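Tryptophan--tRNA ligase (Aeropyrum pernix, PDB 3A04) joins L-tryptophan to its cognate tRNA(Trp) at the expense of ATP, releasing AMP and diphosphate, as a class I aminoacyl-tRNA synthetase. Local coordinates at residues M136-L141 with A350-R355; K247-P250 with K256-S259; D317-H322 with W342-R347. All blocks are in the same frame, centred on the assembly; numbering follows the deposited sequence.

Interaction 1 (M136-L141 with A350-R355); sequences MIALGL and AEHQSR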
loop_
_atom_site.group_PDB
_atom_site.type_symbol
_atom_site.label_atom_id
_atom_site.label_comp_id
_atom_site.label_asym_id
_atom_site.label_seq_id
_atom_site.Cartn_x
_atom_site.Cartn_y
_atom_site.Cartn_z
ATOM N N MET A 136 15.394 18.799 -14.463
ATOM C CA MET A 136 15.010 19.750 -13.426
ATOM C C MET A 136 16.206 20.525 -12.839
ATOM O O MET A 136 16.158 21.721 -12.621
ATOM C CB MET A 136 14.334 18.974 -12.299
ATOM C CG MET A 136 12.912 18.619 -12.744
ATOM S SD MET A 136 12.116 17.815 -11.273
ATOM C CE MET A 136 11.686 16.287 -12.014
ATOM N N ILE A 137 17.295 19.824 -12.601
ATOM C CA ILE A 137 18.512 20.468 -12.090
ATOM C C ILE A 137 19.068 21.503 -13.137
ATOM O O ILE A 137 19.483 22.601 -12.776
ATOM C CB ILE A 137 19.619 19.387 -11.878
ATOM C CG1 ILE A 137 19.257 18.384 -10.770
ATOM C CG2 ILE A 137 20.968 20.022 -11.468
ATOM C CD1 ILE A 137 18.664 18.982 -9.558
ATOM N N ALA A 138 19.069 21.091 -14.398
ATOM C CA ALA A 138 19.613 21.930 -15.492
ATOM C C ALA A 138 18.727 23.179 -15.669
ATOM O O ALA A 138 19.216 24.259 -16.125
ATOM C CB ALA A 138 19.669 21.121 -16.758
ATOM N N LEU A 139 17.432 23.048 -15.314
ATOM C CA LEU A 139 16.549 24.206 -15.293
ATOM C C LEU A 139 16.797 25.181 -14.191
ATOM O O LEU A 139 16.375 26.313 -14.308
ATOM C CB LEU A 139 15.043 23.805 -15.263
ATOM C CG LEU A 139 14.351 23.325 -16.535
ATOM C CD1 LEU A 139 12.919 22.804 -16.220
ATOM C CD2 LEU A 139 14.284 24.429 -17.738
ATOM N N GLY A 140 17.375 24.739 -13.072
ATOM C CA GLY A 140 17.750 25.626 -12.006
ATOM C C GLY A 140 17.234 25.193 -10.638
ATOM O O GLY A 140 17.351 25.936 -9.677
ATOM N N LEU A 141 16.591 24.025 -10.574
ATOM C CA LEU A 141 16.155 23.483 -9.282
ATOM C C LEU A 141 17.418 23.103 -8.493
ATOM O O LEU A 141 18.365 22.559 -9.056
ATOM C CB LEU A 141 15.208 22.277 -9.476
ATOM C CG LEU A 141 14.102 22.034 -8.441
ATOM C CD1 LEU A 141 13.242 23.292 -8.036
ATOM C CD2 LEU A 141 13.169 20.797 -8.855
ATOM N N ALA A 350 20.161 25.637 -26.076
ATOM C CA ALA A 350 21.610 25.483 -26.082
ATOM C C ALA A 350 22.175 25.664 -24.708
ATOM O O ALA A 350 23.071 24.947 -24.313
ATOM C CB ALA A 350 22.284 26.544 -27.105
ATOM N N GLU A 351 21.723 26.640 -23.963
ATOM C CA GLU A 351 22.268 26.808 -22.616
ATOM C C GLU A 351 21.789 25.625 -21.733
ATOM O O GLU A 351 22.546 25.087 -20.938
ATOM C CB GLU A 351 21.781 28.122 -21.990
ATOM C CG GLU A 351 22.086 29.342 -22.798
ATOM C CD GLU A 351 21.764 30.607 -22.016
ATOM O OE1 GLU A 351 22.065 30.598 -20.793
ATOM O OE2 GLU A 351 21.224 31.582 -22.609
ATOM N N HIS A 352 20.531 25.206 -21.937
ATOM C CA HIS A 352 19.964 24.127 -21.115
ATOM C C HIS A 352 20.744 22.844 -21.420
ATOM O O HIS A 352 21.165 22.160 -20.510
ATOM C CB HIS A 352 18.477 23.891 -21.446
ATOM C CG HIS A 352 17.873 22.793 -20.625
ATOM N ND1 HIS A 352 17.437 22.987 -19.328
ATOM C CD2 HIS A 352 17.639 21.499 -20.918
ATOM C CE1 HIS A 352 16.952 21.832 -18.858
ATOM N NE2 HIS A 352 17.057 20.914 -19.809
ATOM N N GLN A 353 20.915 22.511 -22.700
ATOM C CA GLN A 353 21.636 21.307 -23.049
ATOM C C GLN A 353 23.109 21.272 -22.626
ATOM O O GLN A 353 23.638 20.185 -22.345
ATOM C CB GLN A 353 21.445 20.976 -24.511
ATOM C CG GLN A 353 19.968 20.685 -24.784
ATOM C CD GLN A 353 19.586 20.670 -26.213
ATOM O OE1 GLN A 353 20.426 20.828 -27.111
ATOM N NE2 GLN A 353 18.304 20.509 -26.472
ATOM N N SER A 354 23.739 22.432 -22.505
ATOM C CA SER A 354 25.139 22.507 -22.031
ATOM C C SER A 354 25.240 22.190 -20.577
ATOM O O SER A 354 26.325 21.904 -20.052
ATOM C CB SER A 354 25.748 23.899 -22.297
ATOM O OG SER A 354 25.194 24.927 -21.484
ATOM N N ARG A 355 24.112 22.248 -19.888
ATOM C CA ARG A 355 24.132 21.975 -18.480
ATOM C C ARG A 355 23.761 20.497 -18.155
ATOM O O ARG A 355 23.977 20.041 -17.032
ATOM C CB ARG A 355 23.216 22.947 -17.765
ATOM C CG ARG A 355 23.810 24.361 -17.618
ATOM C CD ARG A 355 23.022 25.173 -16.632
ATOM N NE ARG A 355 21.758 25.551 -17.223
ATOM C CZ ARG A 355 21.525 26.705 -17.847
ATOM N NH1 ARG A 355 22.490 27.637 -17.949
ATOM N NH2 ARG A 355 20.308 26.933 -18.370
HETATM O O HOH W 1 17.739 25.768 -18.628
#

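Interaction 2 (K247-P250 with K256-S259); sequences KLQP and KMSS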
loop_
_atom_site.group_PDB
_atom_site.type_symbol
_atom_site.label_atom_id
_atom_site.label_comp_id
_atom_site.label_asym_id
_atom_site.label_seq_id
_atom_site.Cartn_x
_atom_site.Cartn_y
_atom_site.Cartn_z
ATOM N N LYS A 247 -3.374 27.398 -16.073
ATOM C CA LYS A 247 -3.996 26.955 -17.334
ATOM C C LYS A 247 -2.986 26.106 -18.050
ATOM O O LYS A 247 -1.835 26.453 -18.079
ATOM C CB LYS A 247 -4.300 28.157 -18.234
ATOM C CG LYS A 247 -5.055 29.285 -17.474
ATOM C CD LYS A 247 -4.838 30.646 -18.147
ATOM C CE LYS A 247 -6.035 30.978 -19.016
ATOM N NZ LYS A 247 -5.960 32.438 -19.295
ATOM N N LEU A 248 -3.391 24.997 -18.608
ATOM C CA LEU A 248 -2.452 24.151 -19.347
ATOM C C LEU A 248 -2.059 24.799 -20.715
ATOM O O LEU A 248 -2.902 25.372 -21.423
ATOM C CB LEU A 248 -3.099 22.791 -19.605
ATOM C CG LEU A 248 -3.453 21.846 -18.410
ATOM C CD1 LEU A 248 -4.405 22.538 -17.445
ATOM C CD2 LEU A 248 -4.127 20.539 -18.924
ATOM N N GLN A 249 -0.799 24.669 -21.076
ATOM C CA GLN A 249 -0.348 25.137 -22.351
ATOM C C GLN A 249 -0.781 24.109 -23.383
ATOM O O GLN A 249 -0.549 22.913 -23.222
ATOM C CB GLN A 249 1.183 25.271 -22.392
ATOM C CG GLN A 249 1.696 25.989 -23.707
ATOM C CD GLN A 249 3.232 26.061 -23.795
ATOM O OE1 GLN A 249 3.929 25.615 -22.871
ATOM N NE2 GLN A 249 3.768 26.530 -24.948
ATOM N N PRO A 250 -1.427 24.585 -24.444
ATOM C CA PRO A 250 -1.804 23.671 -25.510
ATOM C C PRO A 250 -0.544 23.228 -26.263
ATOM O O PRO A 250 0.496 23.917 -26.210
ATOM C CB PRO A 250 -2.737 24.509 -26.373
ATOM C CG PRO A 250 -2.366 25.944 -26.078
ATOM C CD PRO A 250 -1.646 25.991 -24.773
ATOM N N LYS A 256 -3.753 18.930 -26.386
ATOM C CA LYS A 256 -2.958 18.606 -25.175
ATOM C C LYS A 256 -1.496 18.143 -25.404
ATOM O O LYS A 256 -1.240 17.294 -26.240
ATOM C CB LYS A 256 -3.748 17.530 -24.392
ATOM C CG LYS A 256 -3.704 17.589 -22.864
ATOM C CD LYS A 256 -4.819 16.685 -22.255
ATOM C CE LYS A 256 -4.588 16.403 -20.775
ATOM N NZ LYS A 256 -4.672 17.657 -19.937
ATOM N N MET A 257 -0.561 18.693 -24.634
ATOM C CA MET A 257 0.905 18.553 -24.796
ATOM C C MET A 257 1.320 17.181 -24.275
ATOM O O MET A 257 1.073 16.861 -23.115
ATOM C CB MET A 257 1.531 19.742 -24.036
ATOM C CG MET A 257 2.999 19.995 -23.832
ATOM S SD MET A 257 3.273 21.821 -23.874
ATOM C CE MET A 257 3.760 22.260 -25.511
ATOM N N SER A 258 1.917 16.337 -25.132
ATOM C CA SER A 258 2.235 14.935 -24.785
ATOM C C SER A 258 3.575 14.361 -25.344
ATOM O O SER A 258 3.874 14.501 -26.524
ATOM C CB SER A 258 1.041 14.046 -25.240
ATOM O OG SER A 258 1.436 12.666 -25.339
ATOM N N SER A 259 4.352 13.637 -24.537
ATOM C CA SER A 259 5.419 12.776 -25.124
ATOM C C SER A 259 4.923 11.751 -26.181
ATOM O O SER A 259 5.725 11.319 -27.044
ATOM C CB SER A 259 6.253 12.050 -24.063
ATOM O OG SER A 259 7.354 11.347 -24.663
#

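Interaction 3 (D317-H322 with W342-R347); sequences DGEVKH and WEKLER. With CD (cadmium ion), chain C.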
loop_
_atom_site.group_PDB
_atom_site.type_symbol
_atom_site.label_atom_id
_atom_site.label_comp_id
_atom_site.label_asym_id
_atom_site.label_seq_id
_atom_site.Cartn_x
_atom_site.Cartn_y
_atom_site.Cartn_z
ATOM N N ASP A 317 7.557 41.237 -20.073
ATOM C CA ASP A 317 6.157 41.591 -20.435
ATOM C C ASP A 317 6.026 42.488 -21.694
ATOM O O ASP A 317 5.138 42.249 -22.575
ATOM C CB ASP A 317 5.394 42.213 -19.251
ATOM C CG ASP A 317 5.040 41.208 -18.147
ATOM O OD1 ASP A 317 5.285 39.983 -18.288
ATOM O OD2 ASP A 317 4.539 41.661 -17.088
ATOM N N GLY A 318 6.904 43.492 -21.799
ATOM C CA GLY A 318 6.883 44.437 -22.915
ATOM C C GLY A 318 7.068 43.728 -24.221
ATOM O O GLY A 318 6.360 43.973 -25.195
ATOM N N GLU A 319 8.013 42.785 -24.234
ATOM C CA GLU A 319 8.380 42.101 -25.463
ATOM C C GLU A 319 7.228 41.205 -25.981
ATOM O O GLU A 319 6.919 41.165 -27.178
ATOM C CB GLU A 319 9.636 41.282 -25.153
ATOM C CG GLU A 319 10.158 40.488 -26.302
ATOM C CD GLU A 319 11.626 40.054 -26.107
ATOM O OE1 GLU A 319 12.194 40.122 -24.992
ATOM O OE2 GLU A 319 12.223 39.662 -27.114
ATOM N N VAL A 320 6.573 40.480 -25.062
ATOM C CA VAL A 320 5.464 39.649 -25.495
ATOM C C VAL A 320 4.222 40.494 -25.834
ATOM O O VAL A 320 3.507 40.180 -26.790
ATOM C CB VAL A 320 5.211 38.443 -24.503
ATOM C CG1 VAL A 320 4.611 38.924 -23.220
ATOM C CG2 VAL A 320 4.359 37.374 -25.184
ATOM N N LYS A 321 3.987 41.593 -25.093
ATOM C CA LYS A 321 2.959 42.601 -25.524
ATOM C C LYS A 321 3.174 43.118 -26.962
ATOM O O LYS A 321 2.242 43.226 -27.762
ATOM C CB LYS A 321 2.905 43.810 -24.563
ATOM C CG LYS A 321 2.565 43.490 -23.088
ATOM C CD LYS A 321 2.264 44.784 -22.218
ATOM C CE LYS A 321 3.536 45.572 -21.750
ATOM N NZ LYS A 321 3.946 46.816 -22.576
ATOM N N HIS A 322 4.428 43.383 -27.315
ATOM C CA HIS A 322 4.725 43.868 -28.647
ATOM C C HIS A 322 4.400 42.823 -29.667
ATOM O O HIS A 322 3.873 43.143 -30.748
ATOM C CB HIS A 322 6.197 44.255 -28.762
ATOM C CG HIS A 322 6.576 44.776 -30.122
ATOM N ND1 HIS A 322 6.389 46.097 -30.503
ATOM C CD2 HIS A 322 7.155 44.155 -31.183
ATOM C CE1 HIS A 322 6.835 46.261 -31.739
ATOM N NE2 HIS A 322 7.307 45.100 -32.172
ATOM N N TRP A 342 11.791 31.257 -32.529
ATOM C CA TRP A 342 12.846 30.247 -32.673
ATOM C C TRP A 342 14.142 30.718 -32.095
ATOM O O TRP A 342 14.826 29.949 -31.376
ATOM C CB TRP A 342 13.015 29.704 -34.136
ATOM C CG TRP A 342 14.329 29.027 -34.205
ATOM C CD1 TRP A 342 15.471 29.511 -34.833
ATOM C CD2 TRP A 342 14.738 27.842 -33.484
ATOM N NE1 TRP A 342 16.535 28.660 -34.591
ATOM C CE2 TRP A 342 16.118 27.631 -33.774
ATOM C CE3 TRP A 342 14.061 26.910 -32.656
ATOM C CZ2 TRP A 342 16.850 26.535 -33.256
ATOM C CZ3 TRP A 342 14.786 25.799 -32.146
ATOM C CH2 TRP A 342 16.177 25.621 -32.458
ATOM N N GLU A 343 14.524 31.998 -32.341
ATOM C CA GLU A 343 15.790 32.463 -31.789
ATOM C C GLU A 343 15.837 32.478 -30.282
ATOM O O GLU A 343 16.906 32.254 -29.641
ATOM C CB GLU A 343 16.189 33.876 -32.354
ATOM C CG GLU A 343 16.439 33.822 -33.882
ATOM C CD GLU A 343 17.706 33.043 -34.318
ATOM O OE1 GLU A 343 18.210 32.181 -33.649
ATOM O OE2 GLU A 343 18.236 33.255 -35.386
ATOM N N LYS A 344 14.677 32.743 -29.677
ATOM C CA LYS A 344 14.636 32.678 -28.217
ATOM C C LYS A 344 14.819 31.191 -27.769
ATOM O O LYS A 344 15.551 30.876 -26.803
ATOM C CB LYS A 344 13.243 33.129 -27.763
ATOM C CG LYS A 344 12.812 34.536 -28.112
ATOM C CD LYS A 344 13.529 35.483 -27.212
ATOM C CE LYS A 344 13.016 36.923 -27.437
ATOM N NZ LYS A 344 14.051 37.872 -26.923
ATOM N N LEU A 345 14.131 30.305 -28.450
ATOM C CA LEU A 345 14.169 28.856 -28.101
ATOM C C LEU A 345 15.581 28.219 -28.342
ATOM O O LEU A 345 16.081 27.454 -27.590
ATOM C CB LEU A 345 13.128 28.110 -28.946
ATOM C CG LEU A 345 13.010 26.574 -28.755
ATOM C CD1 LEU A 345 12.744 26.241 -27.215
ATOM C CD2 LEU A 345 11.860 26.010 -29.667
ATOM N N GLU A 346 16.262 28.648 -29.394
ATOM C CA GLU A 346 17.529 28.111 -29.724
ATOM C C GLU A 346 18.504 28.459 -28.685
ATOM O O GLU A 346 19.294 27.637 -28.264
ATOM C CB GLU A 346 17.983 28.791 -31.045
ATOM C CG GLU A 346 19.491 28.936 -31.165
ATOM C CD GLU A 346 19.820 29.699 -32.486
ATOM O OE1 GLU A 346 19.453 29.162 -33.558
ATOM O OE2 GLU A 346 20.400 30.787 -32.316
ATOM N N ARG A 347 18.501 29.684 -28.221
ATOM C CA ARG A 347 19.367 30.056 -27.130
ATOM C C ARG A 347 19.008 29.324 -25.795
ATOM O O ARG A 347 19.880 28.853 -25.023
ATOM C CB ARG A 347 19.228 31.534 -26.880
ATOM C CG ARG A 347 20.329 31.935 -26.074
ATOM C CD ARG A 347 20.725 33.269 -26.415
ATOM N NE ARG A 347 21.670 33.490 -27.504
ATOM C CZ ARG A 347 22.279 34.686 -27.585
ATOM N NH1 ARG A 347 22.009 35.577 -26.628
ATOM N NH2 ARG A 347 23.135 35.021 -28.553
HETATM CD CD CD C . 19.538 31.012 -35.003
#

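Interaction 1 (M136-L141 with A350-R355)
His352 sets its imidazole against the last turn of helix 121-139, where Ala138 and Leu139 receive it. With CG anti to the backbone N (chi1 180°), the ring swings off its own helix so that CE1 comes within 3.5 Å of Ala138 CB, an oblique approach. Leu139 crosses the ring obliquely, its CG 3.8 Å from His352 CE1 and its CD2 also near ND1. Both ring nitrogens have polar partners: NE2 is hydrogen-bonded to Asn135 OD1 on the opposing helix, and His352 ND1 lies 2.9 Å from the oxygen of a water in the ring plane. One turn further along, Arg355 packs its CB against the methyl of Ala138 and then bends at chi3 (-73°), which brings NE to the carbonyl of Ala138; its guanidinium lies with one face over Glu351 O, a turn back on its own helix. The bond from Arg355 NE to Ala138 O is 3.1 Å long, moderately bent at 148°, and uses a lone pair in the carbonyl plane. The water accepts from Arg355 NH2 and donates to Ala138 O, so arginine, histidine and carbonyl share one solvent bridge. This helix end closes in a Schellman motif: Leu141 N bonds to Met136 O, a weak bond from Gly140 N to Ile137 O nests inside, and Gly140, with positive phi, also donates to Met136 O. Helix 334-364 packs against the C-terminal end of helix 121-139, with Leu139 also touching Val91 of helix 85-99 and Met136 and Ile137 resting on Phe148 of strand 147-150.

Interaction 2 (K247-P250 with K256-S259)
Leu248 and Lys256 meet at the ends of their side chains: Leu248 CD2 lies 3.1 Å from Lys256 NZ, a very close approach for a methyl and an ammonium group. The Lys256 CB points away from 247-250, but a long, nearly straight chain that turns at chi4 (65°) carries NZ back to the leucine. Gln249 follows, on a different side of the backbone. Its side chain is stretched out with CG anti to the backbone N (chi1 -171°), and it crosses Met257 with OE1 4.0 Å from SD, a van der Waals meeting. The amide oxygen also accepts a weak hydrogen bond from His312 NE2, while Met308 and Tyr311 of helix 304-313 touch the same side chain. Lys256 and Met257 open the KMSKS region, the class I signature loop that serves ATP in the activation of the amino acid; here 247-250 flanks the start of that loop. Further on in the motif, Ser259 OG is hydrogen-bonded to the backbone N of Lys82 in the HIGH region, tying the two signatures together. The backbone carbonyl of Gln249 faces the root of the methionine, with Gln249 O 3.9 Å from Met257 CB. At Pro250 the contact is again made by the carbonyl: Met257 bends at chi2 and chi3, and its terminal methyl CE stops 3.7 Å from Pro250 O.

Interaction 3 (D317-H322 with W342-R347)
A single pair of charged side chains, Glu319 and Lys344, spans the whole gap between two helix segments whose nearest CA atoms, those of these same residues, are 11.6 Å apart. The side chains reach out from opposite directions. Glu319 is fully stretched, with CG anti to the backbone N (chi1 179°), whereas Lys344 kinks once at chi2 (-75°) and then runs straight to its ammonium. The salt bridge joins Lys344 NZ to OE2 of Glu319, while OE1 of Glu319 stays 3.5 Å from NZ; the modelled place of OE2 is less certain, so the exact bond length deserves little weight. Replacing Glu319 by an alanine would probably leave the Lys344 ammonium without its carboxylate mate and its chain freer to turn, and would remove the direct link between these two segments. The flanking residues of 342-347 hold a cadmium ion. Glu343 bends at chi2 and binds cadmium through OE1 at 2.2 Å and OE2 at 2.6 Å, and Glu346, one turn on, binds the same cadmium through OE1 at 2.4 Å. With two acidic side chains brought so close, the metal probably offsets much of their mutual repulsion. Trp342 is drawn in as well: CB of Glu346 sits 3.3 Å above the indole plane, toward its rim, and NE1 gives a weak hydrogen bond to Glu346 OE1. Helix 304-313 lies beside the Glu319-Lys344 bridge, its Leu313 touching Lys344 and Leu345 and its Tyr306 and Asp309 touching Val320, while Trp342 packs on helix 272-280 and forms a cation-pi pair with Arg276.

In the fold
Interactions 1 and 3 use neighbouring segments of helix 334-364, the centres of the two interactions being about 19 Å apart, to join it to different partners: helix 121-139 of the catalytic domain and helix 317-328, which carries Cys327 of the iron-sulfur cluster pocket. Interaction 1 is partly buried and mixes apolar packing with a shared carbonyl and a bridging water. Interaction 3 is a surface contact resting on one ion pair, with a cadmium ion bound on another side of the same helix segment. Interaction 2, also at the surface, is local, linking two parts of one loop by van der Waals contact. Along the chain, interactions 2 and 3 follow one another inside the long loop closed by interaction 1.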